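Local coordinates for methyltransferase domain-containing protein (Serratia marcescens, PDB 7CLU) that probably transfers a methyl group from S-adenosyl-L-methionine to a hydroxyl oxygen of its substrate in the prodigiosin biosynthetic pathway, at residues L3-Q6 with D7-Q11. Numbering follows the deposited sequence.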
ATOM      1  N   LEU A   3      -7.529  -1.014  18.004  1.00 43.83           N
ATOM      2  CA  LEU A   3      -7.064   0.090  17.179  1.00 37.65           C
ATOM      3  C   LEU A   3      -8.105   1.208  17.176  1.00 33.07           C
ATOM      4  O   LEU A   3      -9.201   1.060  17.714  1.00 34.34           O
ATOM      5  CB  LEU A   3      -6.769  -0.417  15.764  1.00 36.71           C
ATOM      6  CG  LEU A   3      -5.763  -1.572  15.761  1.00 38.69           C
ATOM      7  CD1 LEU A   3      -5.849  -2.432  14.511  1.00 32.25           C
ATOM      8  CD2 LEU A   3      -4.349  -1.028  15.949  1.00 39.20           C
ATOM      9  N   THR A   4      -7.748   2.338  16.568  1.00 31.96           N
ATOM     10  CA  THR A   4      -8.617   3.508  16.529  1.00 31.84           C
ATOM     11  C   THR A   4      -8.822   3.978  15.096  1.00 33.43           C
ATOM     12  O   THR A   4      -8.192   3.496  14.148  1.00 28.86           O
ATOM     13  CB  THR A   4      -8.061   4.682  17.344  1.00 34.69           C
ATOM     14  OG1 THR A   4      -6.932   5.238  16.659  1.00 32.35           O
ATOM     15  CG2 THR A   4      -7.643   4.242  18.740  1.00 32.37           C
ATOM     16  N   LYS A   5      -9.695   4.980  14.969  1.00 27.82           N
ATOM     17  CA  LYS A   5     -10.042   5.516  13.657  1.00 31.23           C
ATOM     18  C   LYS A   5      -8.805   6.016  12.927  1.00 31.45           C
ATOM     19  O   LYS A   5      -8.690   5.860  11.704  1.00 29.32           O
ATOM     20  CB  LYS A   5     -11.077   6.638  13.813  1.00 34.36           C
ATOM     21  CG  LYS A   5     -11.433   7.394  12.525  1.00 34.53           C
ATOM     22  CD  LYS A   5     -12.160   8.719  12.820  1.00 46.19           C
ATOM     23  CE  LYS A   5     -12.102   9.668  11.610  1.00 52.77           C
ATOM     24  NZ  LYS A   5     -12.985  10.891  11.694  1.00 48.35           N
ATOM     25  N   GLN A   6      -7.859   6.610  13.665  1.00 28.87           N
ATOM     26  CA  GLN A   6      -6.655   7.138  13.034  1.00 28.70           C
ATOM     27  C   GLN A   6      -5.820   6.031  12.413  1.00 22.89           C
ATOM     28  O   GLN A   6      -5.231   6.226  11.350  1.00 25.68           O
ATOM     29  CB  GLN A   6      -5.812   7.921  14.046  1.00 29.95           C
ATOM     30  CG  GLN A   6      -4.715   8.771  13.382  1.00 34.28           C
ATOM     31  CD  GLN A   6      -5.249   9.676  12.262  1.00 36.13           C
ATOM     32  OE1 GLN A   6      -4.703   9.713  11.149  1.00 37.09           O
ATOM     33  NE2 GLN A   6      -6.311  10.407  12.558  1.00 33.84           N
ATOM     34  N   ASP A   7      -5.736   4.877  13.083  1.00 27.51           N
ATOM     35  CA  ASP A   7      -5.007   3.730  12.548  1.00 27.81           C
ATOM     36  C   ASP A   7      -5.601   3.270  11.227  1.00 29.20           C
ATOM     37  O   ASP A   7      -4.885   3.077  10.235  1.00 30.61           O
ATOM     38  CB  ASP A   7      -5.036   2.580  13.555  1.00 28.85           C
ATOM     39  CG  ASP A   7      -4.267   2.891  14.818  1.00 32.23           C
ATOM     40  OD1 ASP A   7      -3.082   3.275  14.704  1.00 31.55           O
ATOM     41  OD2 ASP A   7      -4.844   2.749  15.921  1.00 34.76           O
ATOM     42  N   ALA A   8      -6.915   3.067  11.201  1.00 28.92           N
ATOM     43  CA  ALA A   8      -7.555   2.630   9.966  1.00 26.65           C
ATOM     44  C   ALA A   8      -7.288   3.620   8.841  1.00 25.21           C
ATOM     45  O   ALA A   8      -6.932   3.224   7.725  1.00 24.85           O
ATOM     46  CB  ALA A   8      -9.047   2.436  10.207  1.00 29.21           C
ATOM     47  N   VAL A   9      -7.384   4.920   9.141  1.00 26.80           N
ATOM     48  CA  VAL A   9      -7.117   5.948   8.141  1.00 24.60           C
ATOM     49  C   VAL A   9      -5.674   5.868   7.684  1.00 26.31           C
ATOM     50  O   VAL A   9      -5.385   5.927   6.485  1.00 26.34           O
ATOM     51  CB  VAL A   9      -7.447   7.346   8.701  1.00 29.22           C
ATOM     52  CG1 VAL A   9      -6.903   8.444   7.774  1.00 29.34           C
ATOM     53  CG2 VAL A   9      -8.948   7.517   8.934  1.00 29.83           C
ATOM     54  N   ASN A  10      -4.742   5.758   8.641  1.00 23.65           N
ATOM     55  CA  ASN A  10      -3.330   5.592   8.306  1.00 25.56           C
ATOM     56  C   ASN A  10      -3.123   4.423   7.349  1.00 25.91           C
ATOM     57  O   ASN A  10      -2.393   4.534   6.353  1.00 23.85           O
ATOM     58  CB  ASN A  10      -2.511   5.379   9.585  1.00 26.79           C
ATOM     59  CG  ASN A  10      -2.288   6.671  10.363  1.00 29.23           C
ATOM     60  OD1 ASN A  10      -2.359   7.760   9.800  1.00 28.89           O
ATOM     61  ND2 ASN A  10      -2.050   6.551  11.661  1.00 26.08           N
ATOM     62  N   GLN A  11      -3.764   3.290   7.628  1.00 24.63           N
ATOM     63  CA  GLN A  11      -3.527   2.138   6.763  1.00 25.80           C
ATOM     64  C   GLN A  11      -4.254   2.249   5.431  1.00 24.33           C
ATOM     65  O   GLN A  11      -3.710   1.837   4.400  1.00 22.92           O
ATOM     66  CB  GLN A  11      -3.901   0.856   7.487  1.00 25.52           C
ATOM     67  CG  GLN A  11      -3.095   0.649   8.728  1.00 25.05           C
ATOM     68  CD  GLN A  11      -3.071  -0.793   9.155  1.00 32.65           C
ATOM     69  OE1 GLN A  11      -3.870  -1.217   9.998  1.00 30.18           O
ATOM     70  NE2 GLN A  11      -2.155  -1.567   8.573  1.00 28.86           N
TER
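A capping box formed by Thr4 and Asp7 opens helix 5-12, the first helix of the O-methyltransferase dimerisation domain. Thr4 is the N-cap, and its backbone N donates to Asp7 OD2 at 3.0 Å, using the anti lone pair of that oxygen, with an N-H...O angle of 158°. The Thr4 side chain caps in turn by accepting from Gln6 N at its OG1, a weak bond at 3.4 Å. Thr4 OG1 lies between its own backbone N and carbonyl carbon (chi1 72°), which brings it to the start of the helix, near Gln6 N and Asp7 OD2; from there it also donates a weak bond to Asp7 OD2, 3.3 Å away. That single carboxylate oxygen thus takes one good and one weak bond from the same residue. Asp7 reaches back because its CG stands beside the backbone N, anti to the carbonyl carbon (chi1 -67°). Its negative charge at the N-terminus of the helix would probably interact well with the helix dipole. Leu3 crosses the Asp7 side chain at about a right angle, with CB 3.7 Å and CD2 3.8 Å from Asp7 OD2, so hydrocarbon flanks the bonded oxygen. Beyond the cap, regular helix bonds take over: Ala8 N to Thr4 O, Val9 N to Lys5 O and Asn10 N to Gln6 O, the last at 2.8 Å. Val9 CG2 rests 3.2 Å from Lys5 O, and Asn10 CB packs 3.4 Å from Gln6 O. The short helix is at the surface, far from the centre of its own chain, and is followed by helix 15-26. The second subunit meets this N-terminal segment: its His80 NE2 hydrogen-bonds Leu3 N, its Tyr66 OH bonds Gln11 OE1, and its Phe83, from helix 81-84, and Leu92 pack on Lys5 and Ala8, respectively.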